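Local coordinates for protein PRD-containing transcription regulator (Lactobacillus casei, PDB 3NUF) that probably takes part in regulating transcription through an all-helical PRD, a module that in relatives responds to phosphorylation by the sugar phosphotransferase system, at residues Thr29-Tyr34 / Val94-His99; Val9-Glu14 / Leu49-Leu54; Leu89-Val94 / Leu100-Lys105. One frame throughout, in Å; residues are numbered along the deposited sequence.

Interaction 1 of 3, residues Thr29-Tyr34 / Val94-His99; sequences TALVNY and VQHIGH. With EDO (1,2-ethanediol), chain G.
H96, whose imidazole is stacked on the ring of Y34, uses ND1 for a hydrogen bond to O2 of a bound 1,2-ethanediol, with ND1 and O2 3.1 Å apart and an angle of 156°. The diol's other oxygen, O1, lies at the edge of the phenol ring beside Y34 OH, so one small molecule, probably from the crystallisation liquor, spans both aromatic edges; the modelled distance there is implausibly short and its details are doubtful. Between the helices the rings meet face to face, their planes only 5° apart and their centroids separated by 3.6 Å. The two side chains run past each other in opposite directions. H96 CG therefore lies against Y34 CZ at 3.5 Å, while H96 NE2 reaches back to Y34 CG at 3.8 Å. Each ring leaves its own helix with CG anti to the backbone N (chi1 168° for Y34, and nearly the same for H96), which carries both flat groups into the cleft. Aromatic residues suit this place because flat rings can stack closely between the helices, while Y34 OH and H96 ND1 remain at the ring edges, where the diol meets them. Deeper in, L31 and I97 cross at about a right angle: L31 CD1 touches I97 CG1 at 3.7 Å and L31 CD2 touches I97 CD1 at 3.8 Å. L31 CD1 also lies at the edge of the imidazole, 4.2 Å from H96 CD2. M61 and S65 of helix 48-67 also pack on I97. Branched aliphatics inside and stacked aromatics outside make this a helix-helix interface of the all-helical PRD bundle.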
loop_
_atom_site.group_PDB
_atom_site.type_symbol
_atom_site.label_atom_id
_atom_site.label_comp_id
_atom_site.label_asym_id
_atom_site.label_seq_id
_atom_site.Cartn_x
_atom_site.Cartn_y
_atom_site.Cartn_z
ATOM N N THR A 29 -7.639 -8.176 -3.279
ATOM C CA THR A 29 -7.278 -9.094 -2.206
ATOM C C THR A 29 -5.815 -9.483 -2.302
ATOM O O THR A 29 -5.102 -9.445 -1.324
ATOM C CB THR A 29 -8.140 -10.344 -2.173
ATOM O OG1 THR A 29 -9.513 -9.933 -2.064
ATOM C CG2 THR A 29 -7.796 -11.244 -0.958
ATOM N N ALA A 30 -5.370 -9.855 -3.515
ATOM C CA ALA A 30 -3.977 -10.222 -3.731
ATOM C C ALA A 30 -3.020 -9.104 -3.323
ATOM O O ALA A 30 -2.004 -9.337 -2.654
ATOM C CB ALA A 30 -3.735 -10.599 -5.186
ATOM N N LEU A 31 -3.402 -7.887 -3.689
ATOM C CA LEU A 31 -2.525 -6.724 -3.397
ATOM C C LEU A 31 -2.447 -6.446 -1.875
ATOM O O LEU A 31 -1.354 -6.238 -1.350
ATOM C CB LEU A 31 -3.018 -5.491 -4.170
ATOM C CG LEU A 31 -2.235 -4.204 -3.939
ATOM C CD1 LEU A 31 -0.758 -4.392 -4.280
ATOM C CD2 LEU A 31 -2.838 -3.063 -4.779
ATOM N N VAL A 32 -3.600 -6.379 -1.204
ATOM C CA VAL A 32 -3.571 -6.203 0.244
ATOM C C VAL A 32 -2.761 -7.300 0.924
ATOM O O VAL A 32 -1.921 -7.029 1.806
ATOM C CB VAL A 32 -5.017 -6.150 0.792
ATOM C CG1 VAL A 32 -5.007 -6.120 2.323
ATOM C CG2 VAL A 32 -5.706 -4.934 0.296
ATOM N N ASN A 33 -2.996 -8.563 0.559
ATOM C CA ASN A 33 -2.225 -9.638 1.107
ATOM C C ASN A 33 -0.719 -9.436 0.899
ATOM O O ASN A 33 0.104 -9.653 1.791
ATOM C CB ASN A 33 -2.590 -10.970 0.455
ATOM C CG ASN A 33 -3.962 -11.498 0.817
ATOM O OD1 ASN A 33 -4.594 -11.039 1.719
ATOM N ND2 ASN A 33 -4.395 -12.510 0.062
ATOM N N TYR A 34 -0.342 -9.059 -0.348
ATOM C CA TYR A 34 1.062 -8.824 -0.701
ATOM C C TYR A 34 1.686 -7.754 0.189
ATOM O O TYR A 34 2.802 -7.916 0.729
ATOM C CB TYR A 34 1.186 -8.462 -2.182
ATOM C CG TYR A 34 2.518 -7.938 -2.615
ATOM C CD1 TYR A 34 3.510 -8.802 -3.020
ATOM C CD2 TYR A 34 2.789 -6.579 -2.645
ATOM C CE1 TYR A 34 4.725 -8.326 -3.434
ATOM C CE2 TYR A 34 4.023 -6.107 -3.022
ATOM C CZ TYR A 34 4.956 -6.998 -3.418
ATOM O OH TYR A 34 6.204 -6.536 -3.838
ATOM N N VAL A 94 4.661 -0.025 -5.530
ATOM C CA VAL A 94 4.280 0.694 -6.785
ATOM C C VAL A 94 4.766 -0.076 -8.005
ATOM O O VAL A 94 4.009 -0.294 -8.954
ATOM C CB VAL A 94 4.884 2.081 -6.774
ATOM C CG1 VAL A 94 4.708 2.785 -8.164
ATOM C CG2 VAL A 94 4.267 2.936 -5.640
ATOM N N GLN A 95 6.011 -0.520 -7.995
ATOM C CA GLN A 95 6.555 -1.275 -9.087
ATOM C C GLN A 95 5.910 -2.617 -9.278
ATOM O O GLN A 95 5.775 -3.081 -10.409
ATOM C CB GLN A 95 8.070 -1.345 -8.971
ATOM C CG GLN A 95 8.769 0.014 -8.987
ATOM C CD GLN A 95 8.430 0.848 -10.195
ATOM O OE1 GLN A 95 7.945 2.008 -10.097
ATOM N NE2 GLN A 95 8.646 0.299 -11.317
ATOM N N HIS A 96 5.582 -3.254 -8.185
ATOM C CA HIS A 96 4.854 -4.519 -8.214
ATOM C C HIS A 96 3.501 -4.401 -8.871
ATOM O O HIS A 96 3.170 -5.251 -9.697
ATOM C CB HIS A 96 4.687 -5.078 -6.768
ATOM C CG HIS A 96 3.743 -6.228 -6.658
ATOM N ND1 HIS A 96 4.118 -7.506 -6.986
ATOM C CD2 HIS A 96 2.457 -6.289 -6.264
ATOM C CE1 HIS A 96 3.084 -8.315 -6.764
ATOM N NE2 HIS A 96 2.054 -7.598 -6.359
ATOM N N ILE A 97 2.744 -3.367 -8.574
ATOM C CA ILE A 97 1.438 -3.149 -9.213
ATOM C C ILE A 97 1.621 -2.924 -10.697
ATOM O O ILE A 97 0.871 -3.516 -11.480
ATOM C CB ILE A 97 0.709 -1.985 -8.552
ATOM C CG1 ILE A 97 0.336 -2.259 -7.099
ATOM C CG2 ILE A 97 -0.581 -1.619 -9.315
ATOM C CD1 ILE A 97 -0.026 -1.032 -6.294
ATOM N N GLY A 98 2.577 -2.113 -11.064
ATOM C CA GLY A 98 2.825 -1.792 -12.449
ATOM C C GLY A 98 1.904 -0.711 -12.978
ATOM O O GLY A 98 0.879 -0.392 -12.380
ATOM N N HIS A 99 2.286 -0.141 -14.112
ATOM C CA HIS A 99 1.525 0.914 -14.797
ATOM C C HIS A 99 1.200 2.103 -13.914
ATOM O O HIS A 99 0.142 2.741 -14.075
ATOM C CB HIS A 99 0.233 0.328 -15.407
ATOM C CG HIS A 99 0.509 -0.662 -16.465
ATOM N ND1 HIS A 99 0.434 -2.008 -16.252
ATOM C CD2 HIS A 99 0.892 -0.497 -17.751
ATOM C CE1 HIS A 99 0.744 -2.637 -17.379
ATOM N NE2 HIS A 99 1.002 -1.739 -18.316
HETATM C C1 EDO G . 7.717 -8.655 -5.471
HETATM O O1 EDO G . 8.020 -7.885 -4.305
HETATM C C2 EDO G . 8.201 -7.883 -6.667
HETATM O O2 EDO G . 7.109 -7.676 -7.572
#

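Interaction 2 of 3, residues Val9-Glu14 / Leu49-Leu54; sequences VELPTE and LQLQVL
This is a surface contact, mainly apolar, in which the first turn of helix 13-21 and the loop leading into it lie on helix 48-67. P12 and L51 form its inner half. In the conformer described here, one of two deposited, L51 CD2 sits 3.6 Å from P12 CD and 4.2 Å from L11 CD2, so a single methyl meets the proline ring and the neighbouring leucine tip. L51 reaches them with its CG anti to the backbone N (chi1 179°). P12 occupies the N-cap position of helix 13-21, where its fixed phi and missing N-H cost nothing and its ring offers a rigid apolar surface. The loop and helix start thus pack on the helical bundle of the PRD fold: I36 of helix 25-41 touches both L11 and L51, and F46 and V15 also pack on L51. Farther out, E14 and Q52 meet through their carbon and amide atoms; long side chains with polar ends suit this edge, since their methylenes can pack. E14 CB stands nearly straight above the amide of Q52, 3.7 Å from Q52 CD and 3.9 Å from both Q52 OE1 and Q52 NE2. With an alanine at Q52 the amide is gone, and E14 CB and CG would probably lose their flat cover, leaving a shallow gap beside V15. A bend at chi2 (78°) folds the glutamate back so that its carboxylate lies almost parallel to the amide, the planes 9° apart, with E14 OE1 and Q52 NE2 4.2 Å from each other.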
loop_
_atom_site.group_PDB
_atom_site.type_symbol
_atom_site.label_atom_id
_atom_site.label_comp_id
_atom_site.label_asym_id
_atom_site.label_seq_id
_atom_site.Cartn_x
_atom_site.Cartn_y
_atom_site.Cartn_z
ATOM N N VAL A 9 -3.445 -14.928 5.061
ATOM C CA VAL A 9 -3.903 -13.649 5.595
ATOM C C VAL A 9 -5.426 -13.659 5.733
ATOM O O VAL A 9 -6.149 -13.908 4.759
ATOM C CB VAL A 9 -3.432 -12.456 4.703
ATOM C CG1 VAL A 9 -4.005 -11.136 5.234
ATOM C CG2 VAL A 9 -1.889 -12.407 4.623
ATOM N N GLU A 10 -5.898 -13.322 6.932
ATOM C CA GLU A 10 -7.329 -13.218 7.207
ATOM C C GLU A 10 -7.702 -11.758 7.518
ATOM O O GLU A 10 -7.481 -11.264 8.623
ATOM C CB GLU A 10 -7.711 -14.162 8.357
ATOM C CG GLU A 10 -7.664 -15.664 7.960
ATOM C CD GLU A 10 -8.130 -16.605 9.075
ATOM O OE1 GLU A 10 -7.939 -16.257 10.263
ATOM O OE2 GLU A 10 -8.684 -17.689 8.761
ATOM N N LEU A 11 -8.327 -11.105 6.544
ATOM C CA LEU A 11 -8.562 -9.683 6.602
ATOM C C LEU A 11 -9.752 -9.345 7.471
ATOM O O LEU A 11 -10.714 -10.099 7.522
ATOM C CB LEU A 11 -8.773 -9.201 5.176
ATOM C CG LEU A 11 -7.574 -9.493 4.238
ATOM C CD1 LEU A 11 -7.977 -9.100 2.816
ATOM C CD2 LEU A 11 -6.295 -8.741 4.681
ATOM N N PRO A 12 -9.734 -8.165 8.102
ATOM C CA PRO A 12 -10.889 -7.729 8.885
ATOM C C PRO A 12 -12.116 -7.508 8.043
ATOM O O PRO A 12 -12.049 -7.195 6.841
ATOM C CB PRO A 12 -10.438 -6.383 9.459
ATOM C CG PRO A 12 -9.028 -6.325 9.308
ATOM C CD PRO A 12 -8.618 -7.227 8.176
ATOM N N THR A 13 -13.283 -7.654 8.669
ATOM C CA THR A 13 -14.530 -7.441 7.992
ATOM C C THR A 13 -14.612 -6.180 7.133
ATOM O O THR A 13 -15.093 -6.228 6.009
ATOM C CB THR A 13 -15.667 -7.356 9.074
ATOM O OG1 THR A 13 -15.657 -8.586 9.802
ATOM C CG2 THR A 13 -17.018 -7.135 8.434
ATOM N N GLU A 14 -14.162 -5.065 7.701
ATOM C CA GLU A 14 -14.240 -3.780 6.992
ATOM C C GLU A 14 -13.344 -3.753 5.770
ATOM O O GLU A 14 -13.732 -3.184 4.746
ATOM C CB GLU A 14 -13.864 -2.619 7.892
ATOM C CG GLU A 14 -14.800 -2.459 9.123
ATOM C CD GLU A 14 -14.550 -3.438 10.291
ATOM O OE1 GLU A 14 -13.585 -4.234 10.291
ATOM O OE2 GLU A 14 -15.346 -3.383 11.246
ATOM N N LEU A 49 -7.312 -0.730 12.066
ATOM C CA LEU A 49 -7.691 0.601 11.558
ATOM C C LEU A 49 -6.699 1.090 10.487
ATOM O O LEU A 49 -7.106 1.598 9.402
ATOM C CB LEU A 49 -7.764 1.648 12.682
ATOM C CG LEU A 49 -9.001 1.490 13.601
ATOM C CD1 LEU A 49 -8.882 2.419 14.845
ATOM C CD2 LEU A 49 -10.348 1.708 12.854
ATOM N N GLN A 50 -5.408 0.924 10.761
ATOM C CA GLN A 50 -4.411 1.278 9.754
ATOM C C GLN A 50 -4.600 0.470 8.485
ATOM O O GLN A 50 -4.417 0.995 7.358
ATOM C CB GLN A 50 -3.010 1.064 10.301
ATOM C CG GLN A 50 -2.623 2.136 11.304
ATOM C CD GLN A 50 -1.395 1.813 12.140
ATOM O OE1 GLN A 50 -0.921 0.689 12.200
ATOM N NE2 GLN A 50 -0.846 2.856 12.776
ATOM N N LEU A 51 -4.938 -0.793 8.655
ATOM C CA LEU A 51 -5.115 -1.650 7.530
ATOM C C LEU A 51 -6.318 -1.201 6.665
ATOM O O LEU A 51 -6.251 -1.303 5.437
ATOM C CB LEU A 51 -5.175 -3.110 7.988
ATOM C CG LEU A 51 -5.385 -4.122 6.870
ATOM C CD1 LEU A 51 -4.195 -4.058 5.907
ATOM C CD2 LEU A 51 -5.585 -5.563 7.351
ATOM N N GLN A 52 -7.398 -0.671 7.261
ATOM C CA GLN A 52 -8.516 -0.082 6.532
ATOM C C GLN A 52 -8.092 1.096 5.665
ATOM O O GLN A 52 -8.429 1.191 4.472
ATOM C CB GLN A 52 -9.591 0.413 7.521
ATOM C CG GLN A 52 -10.469 -0.641 8.104
ATOM C CD GLN A 52 -11.523 -0.028 9.038
ATOM O OE1 GLN A 52 -12.233 0.882 8.639
ATOM N NE2 GLN A 52 -11.617 -0.540 10.246
ATOM N N VAL A 53 -7.361 2.019 6.260
ATOM C CA VAL A 53 -6.876 3.199 5.570
ATOM C C VAL A 53 -5.909 2.820 4.453
ATOM O O VAL A 53 -5.988 3.315 3.344
ATOM C CB VAL A 53 -6.248 4.172 6.595
ATOM C CG1 VAL A 53 -5.615 5.356 5.930
ATOM C CG2 VAL A 53 -7.311 4.675 7.579
ATOM N N LEU A 54 -5.056 1.879 4.726
ATOM C CA LEU A 54 -4.131 1.334 3.707
ATOM C C LEU A 54 -4.856 0.720 2.537
ATOM O O LEU A 54 -4.570 0.964 1.353
ATOM C CB LEU A 54 -3.176 0.310 4.315
ATOM C CG LEU A 54 -2.287 -0.415 3.337
ATOM C CD1 LEU A 54 -1.220 0.544 2.774
ATOM C CD2 LEU A 54 -1.627 -1.659 4.003
#

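Interaction 3 of 3, residues Leu89-Val94 / Leu100-Lys105; sequences LADQVV and LEVAEK. With EDO (1,2-ethanediol), chain G.
A90 and K105 bring the backbones closest, their CA atoms 4.9 Å apart, after a type I turn from E101 to E104 has led the chain into its last helix. A residue as small as alanine suits so close an approach: A90 CB lies 3.3 Å from K105 O. V94 sets its two methyls against the incoming chain, CG1 3.9 Å from L100 CB and CG2 3.8 Å from E104 CB; a compact beta-branched residue suits so confined a place. Helices 84-97 and 104-115 thus form an antiparallel helical hairpin, with L108 and S109 continuing the packing on A90. E104 turns its carboxylate away from the hairpin to a salt bridge with R64, and M61 covers V94, L100 and E104. On the outer side D91 and K105 lie side by side, pointing the same way. Their charged atoms do not meet directly: a water donates to D91 OD1 (2.7 Å) and accepts from K105 NZ (2.8 Å). The extended lysine (chi2 to chi4 all near 180°) carries NZ out to that water. Across the connection between the helices another water donates to V94 O at 3.0 Å and accepts from L100 N at 3.1 Å.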
loop_
_atom_site.group_PDB
_atom_site.type_symbol
_atom_site.label_atom_id
_atom_site.label_comp_id
_atom_site.label_asym_id
_atom_site.label_seq_id
_atom_site.Cartn_x
_atom_site.Cartn_y
_atom_site.Cartn_z
ATOM N N LEU A 89 9.990 0.409 0.654
ATOM C CA LEU A 89 8.864 -0.521 0.628
ATOM C C LEU A 89 7.782 0.028 -0.296
ATOM O O LEU A 89 7.191 -0.728 -1.096
ATOM C CB LEU A 89 8.332 -0.783 2.040
ATOM C CG LEU A 89 9.230 -1.563 2.963
ATOM C CD1 LEU A 89 8.766 -1.446 4.407
ATOM C CD2 LEU A 89 9.213 -3.031 2.508
ATOM N N ALA A 90 7.467 1.318 -0.189
ATOM C CA ALA A 90 6.461 1.912 -1.060
ATOM C C ALA A 90 6.856 1.799 -2.522
ATOM O O ALA A 90 6.006 1.467 -3.371
ATOM C CB ALA A 90 6.223 3.353 -0.678
ATOM N N ASP A 91 8.128 2.071 -2.844
ATOM C CA ASP A 91 8.581 1.924 -4.221
ATOM C C ASP A 91 8.390 0.488 -4.717
ATOM O O ASP A 91 7.951 0.276 -5.846
ATOM C CB ASP A 91 10.065 2.321 -4.318
ATOM C CG ASP A 91 10.584 2.270 -5.722
ATOM O OD1 ASP A 91 10.321 3.200 -6.461
ATOM O OD2 ASP A 91 11.252 1.311 -6.090
ATOM N N GLN A 92 8.698 -0.485 -3.880
ATOM C CA GLN A 92 8.531 -1.882 -4.275
ATOM C C GLN A 92 7.071 -2.159 -4.580
ATOM O O GLN A 92 6.753 -2.847 -5.565
ATOM C CB GLN A 92 9.007 -2.807 -3.165
ATOM C CG GLN A 92 8.943 -4.248 -3.572
ATOM C CD GLN A 92 9.680 -5.185 -2.639
ATOM O OE1 GLN A 92 10.446 -4.767 -1.777
ATOM N NE2 GLN A 92 9.449 -6.479 -2.832
ATOM N N VAL A 93 6.153 -1.651 -3.770
ATOM C CA VAL A 93 4.721 -1.885 -4.017
ATOM C C VAL A 93 4.242 -1.262 -5.310
ATOM O O VAL A 93 3.568 -1.894 -6.132
ATOM C CB VAL A 93 3.873 -1.380 -2.872
ATOM C CG1 VAL A 93 2.322 -1.507 -3.162
ATOM C CG2 VAL A 93 4.160 -2.142 -1.593
ATOM N N VAL A 94 4.661 -0.025 -5.530
ATOM C CA VAL A 94 4.280 0.694 -6.785
ATOM C C VAL A 94 4.766 -0.076 -8.005
ATOM O O VAL A 94 4.009 -0.294 -8.954
ATOM C CB VAL A 94 4.884 2.081 -6.774
ATOM C CG1 VAL A 94 4.708 2.785 -8.164
ATOM C CG2 VAL A 94 4.267 2.936 -5.640
ATOM N N LEU A 100 2.103 2.418 -13.010
ATOM C CA LEU A 100 2.013 3.567 -12.168
ATOM C C LEU A 100 3.229 4.427 -12.267
ATOM O O LEU A 100 4.321 3.941 -12.562
ATOM C CB LEU A 100 1.824 3.150 -10.711
ATOM C CG LEU A 100 0.464 2.533 -10.347
ATOM C CD1 LEU A 100 0.483 2.007 -8.901
ATOM C CD2 LEU A 100 -0.669 3.557 -10.557
ATOM N N GLU A 101 3.064 5.700 -11.933
ATOM C CA GLU A 101 4.206 6.577 -11.852
ATOM C C GLU A 101 5.016 6.359 -10.587
ATOM O O GLU A 101 4.460 6.057 -9.526
ATOM C CB GLU A 101 3.753 8.031 -11.901
ATOM C CG GLU A 101 2.980 8.349 -13.172
ATOM C CD GLU A 101 3.713 8.080 -14.482
ATOM O OE1 GLU A 101 4.897 8.522 -14.532
ATOM O OE2 GLU A 101 3.119 7.509 -15.448
ATOM N N VAL A 102 6.326 6.506 -10.696
ATOM C CA VAL A 102 7.218 6.285 -9.571
ATOM C C VAL A 102 6.756 7.041 -8.324
ATOM O O VAL A 102 6.796 6.506 -7.219
ATOM C CB VAL A 102 8.701 6.666 -9.913
ATOM C CG1 VAL A 102 9.608 6.657 -8.673
ATOM C CG2 VAL A 102 9.246 5.697 -10.965
ATOM N N ALA A 103 6.379 8.295 -8.501
ATOM C CA ALA A 103 6.031 9.162 -7.405
ATOM C C ALA A 103 4.783 8.781 -6.633
ATOM O O ALA A 103 4.527 9.390 -5.589
ATOM C CB ALA A 103 5.959 10.624 -7.907
ATOM N N GLU A 104 4.027 7.777 -7.032
ATOM C CA GLU A 104 3.014 7.171 -6.208
ATOM C C GLU A 104 3.648 6.720 -4.879
ATOM O O GLU A 104 2.939 6.585 -3.867
ATOM C CB GLU A 104 2.380 5.983 -6.866
ATOM C CG GLU A 104 1.523 6.255 -8.077
ATOM C CD GLU A 104 0.065 6.635 -7.797
ATOM O OE1 GLU A 104 -0.432 6.531 -6.633
ATOM O OE2 GLU A 104 -0.596 7.018 -8.794
ATOM N N LYS A 105 4.954 6.459 -4.853
ATOM C CA LYS A 105 5.566 5.979 -3.625
ATOM C C LYS A 105 5.432 6.952 -2.473
ATOM O O LYS A 105 5.490 6.518 -1.315
ATOM C CB LYS A 105 7.035 5.618 -3.859
ATOM C CG LYS A 105 7.964 6.772 -4.076
ATOM C CD LYS A 105 9.399 6.342 -4.387
ATOM C CE LYS A 105 10.275 7.488 -4.703
ATOM N NZ LYS A 105 11.743 7.092 -4.929
HETATM C C1 EDO G . 7.717 -8.655 -5.471
HETATM O O1 EDO G . 8.020 -7.885 -4.305
HETATM C C2 EDO G . 8.201 -7.883 -6.667
HETATM O O2 EDO G . 7.109 -7.676 -7.572
HETATM O O HOH W 1 7.773 3.633 -7.453
HETATM O O HOH W 2 12.129 5.125 -6.854
HETATM O O HOH W 3 4.381 0.905 -11.650
#

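Interactions 1 and 3 share helix 84-97, and V94 belongs to both their segments: one side of this helix faces helix 25-41, another the start of helix 104-115. Both are partly buried, but interaction 1 relies on stacked aromatic rings over aliphatic packing, whereas interaction 3, between chain neighbours, combines small apolar residues with water-bridged polar groups at its rim. Interaction 2 is the surface contact, joining the N-terminal loop and helix 13-21 to helix 48-67. It touches interaction 1 through V32 and N33, which pack on L11 and V9, but lies across the chain's centre from interaction 3, without contact.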